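Local atomic coordinates of methyltransferase WBDD (Escherichia coli, PDB entry 4AZS), a protein that acts as a bifunctional kinase and methyltransferase that regulates the chain length of the O9a O antigen in Escherichia coli. Residues 436-439 with 440-444; 465-468 with 469-472. All blocks are in the same frame, centred on the assembly; numbering follows the deposited sequence.

Interaction 1 of 2, residues 436-439 with 440-444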
loop_
_atom_site.group_PDB
_atom_site.type_symbol
_atom_site.label_atom_id
_atom_site.label_comp_id
_atom_site.label_asym_id
_atom_site.label_seq_id
_atom_site.Cartn_x
_atom_site.Cartn_y
_atom_site.Cartn_z
ATOM N N SER A 436 -63.280 -18.576 36.888
ATOM C CA SER A 436 -63.841 -19.071 35.647
ATOM C C SER A 436 -65.368 -18.951 35.643
ATOM O O SER A 436 -65.976 -18.667 34.613
ATOM C CB SER A 436 -63.449 -20.534 35.491
ATOM O OG SER A 436 -63.884 -21.243 36.678
ATOM N N ASN A 437 -65.971 -19.178 36.799
ATOM C CA ASN A 437 -67.424 -19.084 36.963
ATOM C C ASN A 437 -67.878 -17.655 36.786
ATOM O O ASN A 437 -68.893 -17.397 36.176
ATOM C CB ASN A 437 -67.804 -19.572 38.344
ATOM C CG ASN A 437 -67.403 -20.991 38.570
ATOM O OD1 ASN A 437 -67.022 -21.681 37.631
ATOM N ND2 ASN A 437 -67.475 -21.443 39.813
ATOM N N TRP A 438 -67.066 -16.725 37.283
ATOM C CA TRP A 438 -67.289 -15.278 37.136
ATOM C C TRP A 438 -67.349 -14.872 35.686
ATOM O O TRP A 438 -68.335 -14.253 35.219
ATOM C CB TRP A 438 -66.150 -14.560 37.859
ATOM C CG TRP A 438 -66.029 -13.098 37.618
ATOM C CD1 TRP A 438 -67.024 -12.147 37.623
ATOM C CD2 TRP A 438 -64.796 -12.356 37.391
ATOM N NE1 TRP A 438 -66.501 -10.903 37.388
ATOM C CE2 TRP A 438 -65.182 -10.963 37.246
ATOM C CE3 TRP A 438 -63.450 -12.701 37.304
ATOM C CZ2 TRP A 438 -64.252 -9.964 37.010
ATOM C CZ3 TRP A 438 -62.513 -11.687 37.060
ATOM C CH2 TRP A 438 -62.911 -10.352 36.916
ATOM N N LEU A 439 -66.344 -15.294 34.945
ATOM C CA LEU A 439 -66.263 -14.983 33.532
ATOM C C LEU A 439 -67.399 -15.644 32.765
ATOM O O LEU A 439 -67.983 -15.031 31.865
ATOM C CB LEU A 439 -64.904 -15.442 32.965
ATOM C CG LEU A 439 -64.851 -16.004 31.536
ATOM C CD1 LEU A 439 -64.994 -14.876 30.527
ATOM C CD2 LEU A 439 -63.553 -16.772 31.239
ATOM N N TYR A 440 -67.724 -16.879 33.134
ATOM C CA TYR A 440 -68.791 -17.566 32.451
ATOM C C TYR A 440 -70.072 -16.780 32.683
ATOM O O TYR A 440 -70.851 -16.624 31.771
ATOM C CB TYR A 440 -68.915 -19.036 32.889
ATOM C CG TYR A 440 -70.040 -19.762 32.215
ATOM C CD1 TYR A 440 -71.294 -19.725 32.752
ATOM C CD2 TYR A 440 -69.854 -20.474 31.026
ATOM C CE1 TYR A 440 -72.363 -20.371 32.159
ATOM C CE2 TYR A 440 -70.932 -21.113 30.407
ATOM C CZ TYR A 440 -72.179 -21.044 30.988
ATOM O OH TYR A 440 -73.305 -21.637 30.443
ATOM N N ALA A 441 -70.289 -16.254 33.886
ATOM C CA ALA A 441 -71.538 -15.527 34.140
ATOM C C ALA A 441 -71.585 -14.294 33.298
ATOM O O ALA A 441 -72.623 -13.919 32.808
ATOM C CB ALA A 441 -71.710 -15.165 35.614
ATOM N N VAL A 442 -70.453 -13.649 33.105
ATOM C CA VAL A 442 -70.471 -12.414 32.373
ATOM C C VAL A 442 -70.839 -12.710 30.949
ATOM O O VAL A 442 -71.621 -11.961 30.326
ATOM C CB VAL A 442 -69.121 -11.694 32.371
ATOM C CG1 VAL A 442 -69.171 -10.501 31.427
ATOM C CG2 VAL A 442 -68.741 -11.258 33.761
ATOM N N TRP A 443 -70.272 -13.791 30.426
ATOM C CA TRP A 443 -70.516 -14.186 29.053
ATOM C C TRP A 443 -71.937 -14.559 28.769
ATOM O O TRP A 443 -72.341 -14.465 27.648
ATOM C CB TRP A 443 -69.563 -15.296 28.597
ATOM C CG TRP A 443 -68.317 -14.707 27.983
ATOM C CD1 TRP A 443 -67.244 -14.106 28.652
ATOM C CD2 TRP A 443 -67.990 -14.582 26.556
ATOM N NE1 TRP A 443 -66.292 -13.654 27.768
ATOM C CE2 TRP A 443 -66.671 -13.912 26.493
ATOM C CE3 TRP A 443 -68.616 -14.951 25.378
ATOM C CZ2 TRP A 443 -66.046 -13.633 25.293
ATOM C CZ3 TRP A 443 -67.970 -14.667 24.173
ATOM C CH2 TRP A 443 -66.712 -14.029 24.137
ATOM N N GLN A 444 -72.716 -14.938 29.776
ATOM C CA GLN A 444 -74.127 -15.275 29.557
ATOM C C GLN A 444 -75.010 -14.032 29.529
ATOM O O GLN A 444 -76.202 -14.152 29.335
ATOM C CB GLN A 444 -74.642 -16.179 30.669
ATOM C CG GLN A 444 -73.906 -17.495 30.770
ATOM C CD GLN A 444 -73.724 -18.120 29.412
ATOM O OE1 GLN A 444 -74.697 -18.337 28.683
ATOM N NE2 GLN A 444 -72.482 -18.335 29.029
#
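Residues 436-439 and 440-444 follow one another along helix 435-443 and are joined by four i to i+4 backbone hydrogen bonds. Tyr-440 N donates to Ser-436 O at 2.9 Å, and Ala-441 N to Asn-437 O at 2.9 Å. Val-442 N reaches Trp-438 O at 3.1 Å. Trp-443 N meets Leu-439 O at 3.0 Å with an N-H...O angle of 160°, the straightest of the four. Val-442 sends CG2 back over the preceding turn, 3.4 Å from Trp-438 O and 4.3 Å from Trp-438 CD1. It meets the indole obliquely. Its other methyl, CG1, is anti to the backbone N (chi1 172°), which places CG2 beside that N and next to Trp-438. Leu-439 and Trp-443 run side by side and point the same way. The closeness of these two side chains is doubtful and carries no weight. Leu-439 O also sits at the edge of the Trp-443 ring, in its plane. Within 440-444, Gln-444 NE2 lies over one face of the Tyr-440 ring, toward its rim, 3.3 Å above the plane. Trp-443 meets Trp-450 edge-to-face and also touches Trp-478 of a second subunit. The backbone bonds satisfy main-chain groups. The buried polar ends of Trp-438 and Asn-437 find partners outside the helix: Trp-438 NE1 bonds to Leu-455 O, Asn-437 ND2 to Gln-433 OE1, and Asn-437 OD1 probably to Ala-468 N. The apolar surfaces pack on neighbouring helices and, through Trp-443, on a second subunit.

Interaction 2 of 2, residues 465-468 with 469-472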
loop_
_atom_site.group_PDB
_atom_site.type_symbol
_atom_site.label_atom_id
_atom_site.label_comp_id
_atom_site.label_asym_id
_atom_site.label_seq_id
_atom_site.Cartn_x
_atom_site.Cartn_y
_atom_site.Cartn_z
ATOM N N LEU A 465 -71.641 -18.304 42.214
ATOM C CA LEU A 465 -72.099 -18.449 40.859
ATOM C C LEU A 465 -71.982 -19.899 40.430
ATOM O O LEU A 465 -71.139 -20.633 40.934
ATOM C CB LEU A 465 -71.273 -17.586 39.938
ATOM C CG LEU A 465 -71.424 -16.091 40.132
ATOM C CD1 LEU A 465 -70.426 -15.401 39.233
ATOM C CD2 LEU A 465 -72.841 -15.644 39.829
ATOM N N PRO A 466 -72.796 -20.310 39.470
ATOM C CA PRO A 466 -72.724 -21.725 39.037
ATOM C C PRO A 466 -71.367 -22.116 38.410
ATOM O O PRO A 466 -70.615 -21.276 37.880
ATOM C CB PRO A 466 -73.863 -21.840 37.992
ATOM C CG PRO A 466 -74.745 -20.648 38.224
ATOM C CD PRO A 466 -73.833 -19.555 38.759
ATOM N N SER A 467 -71.062 -23.386 38.498
ATOM C CA SER A 467 -69.790 -23.896 38.032
ATOM C C SER A 467 -69.703 -23.978 36.492
ATOM O O SER A 467 -70.437 -24.770 35.870
ATOM C CB SER A 467 -69.555 -25.257 38.638
ATOM O OG SER A 467 -68.412 -25.832 38.012
ATOM N N ALA A 468 -68.820 -23.180 35.886
ATOM C CA ALA A 468 -68.639 -23.204 34.416
ATOM C C ALA A 468 -68.307 -24.587 33.845
ATOM O O ALA A 468 -68.779 -24.960 32.791
ATOM C CB ALA A 468 -67.566 -22.222 33.991
ATOM N N GLU A 469 -67.532 -25.376 34.547
ATOM C CA GLU A 469 -67.121 -26.634 33.988
ATOM C C GLU A 469 -68.278 -27.639 33.866
ATOM O O GLU A 469 -68.146 -28.679 33.205
ATOM C CB GLU A 469 -65.980 -27.182 34.821
ATOM C CG GLU A 469 -66.365 -27.497 36.250
ATOM C CD GLU A 469 -65.411 -28.481 36.934
ATOM O OE1 GLU A 469 -64.178 -28.299 36.822
ATOM O OE2 GLU A 469 -65.909 -29.418 37.602
ATOM N N GLN A 470 -69.415 -27.328 34.504
ATOM C CA GLN A 470 -70.576 -28.188 34.470
ATOM C C GLN A 470 -71.458 -27.835 33.271
ATOM O O GLN A 470 -72.514 -28.463 33.035
ATOM C CB GLN A 470 -71.395 -28.037 35.772
ATOM C CG GLN A 470 -70.790 -28.663 37.036
ATOM C CD GLN A 470 -71.738 -28.436 38.249
ATOM O OE1 GLN A 470 -72.778 -27.776 38.130
ATOM N NE2 GLN A 470 -71.370 -28.942 39.393
ATOM N N GLN A 471 -71.063 -26.793 32.554
ATOM C CA GLN A 471 -71.850 -26.315 31.427
ATOM C C GLN A 471 -71.102 -26.649 30.154
ATOM O O GLN A 471 -69.896 -26.964 30.190
ATOM C CB GLN A 471 -72.123 -24.791 31.491
ATOM C CG GLN A 471 -72.419 -24.125 32.855
ATOM C CD GLN A 471 -73.654 -24.621 33.600
ATOM O OE1 GLN A 471 -74.678 -24.960 33.003
ATOM N NE2 GLN A 471 -73.561 -24.641 34.945
ATOM N N ARG A 472 -71.807 -26.575 29.031
ATOM C CA ARG A 472 -71.176 -26.774 27.719
ATOM C C ARG A 472 -70.094 -25.703 27.491
ATOM O O ARG A 472 -69.027 -26.013 26.931
ATOM C CB ARG A 472 -72.181 -26.865 26.542
ATOM C CG ARG A 472 -73.628 -26.470 26.825
ATOM C CD ARG A 472 -74.609 -27.089 25.829
ATOM N NE ARG A 472 -75.936 -26.444 25.877
ATOM C CZ ARG A 472 -76.968 -26.818 26.643
ATOM N NH1 ARG A 472 -76.879 -27.852 27.463
ATOM N NH2 ARG A 472 -78.113 -26.146 26.589
#
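Pro-466 makes a light contact with its ring: CB lies 4.1 Å from Gln-471 NE2. Ser-467 follows and does most of the work. Its carbonyl oxygen accepts two hydrogen bonds, from Gln-470 N at 3.1 Å and from Gln-471 NE2 at 3.3 Å. The two donors come from opposite faces of the carbonyl plane. The Gln-471 chain is bent at chi2 (-61°), which folds its amide back over the turn to reach this oxygen. Ser-467 OG touches Glu-469 CG at 3.2 Å and also makes a weak hydrogen bond with Gln-433 OE1. The extended Gln-470 chain passes alongside Ser-467 CB, with CD 3.9 Å from it. Ala-468 O accepts from Gln-471 N at 2.9 Å, again from above the carbonyl plane. Ala-468 N probably bonds to Asn-437 OD1 of helix 435-443. The Glu-469 carboxylate leads away from 465-468 and comes near the like-charged Glu-448 of a third subunit. The Glu-469 backbone also hydrogen-bonds to that subunit, so the turn lies at a subunit boundary. Two successive i to i+3 backbone bonds, Ser-467 to Gln-470 and Ala-468 to Gln-471, are typical of a short 3-10 turn, here between helices 452-460 and 475-485.

In the fold
Interaction 1 comes first along the chain, on helix 435-443. Interaction 2 follows in the loop between helices 452-460 and 475-485. Their centres are about 9 Å apart, and the two touch directly. Asn-437 OD1 probably takes a hydrogen bond from Ala-468 N at 2.9 Å. The phenol of Tyr-440 packs on Gln-471, with Tyr-440 OH 3.5 Å from Gln-471 CB. Both lie far from the centre of the chain, with their own centres about 43 and 50 Å from it, in its C-terminal helical part. One is buried and the other is at the surface. Together they tie the later loop to the earlier helix, where other subunits also come into contact.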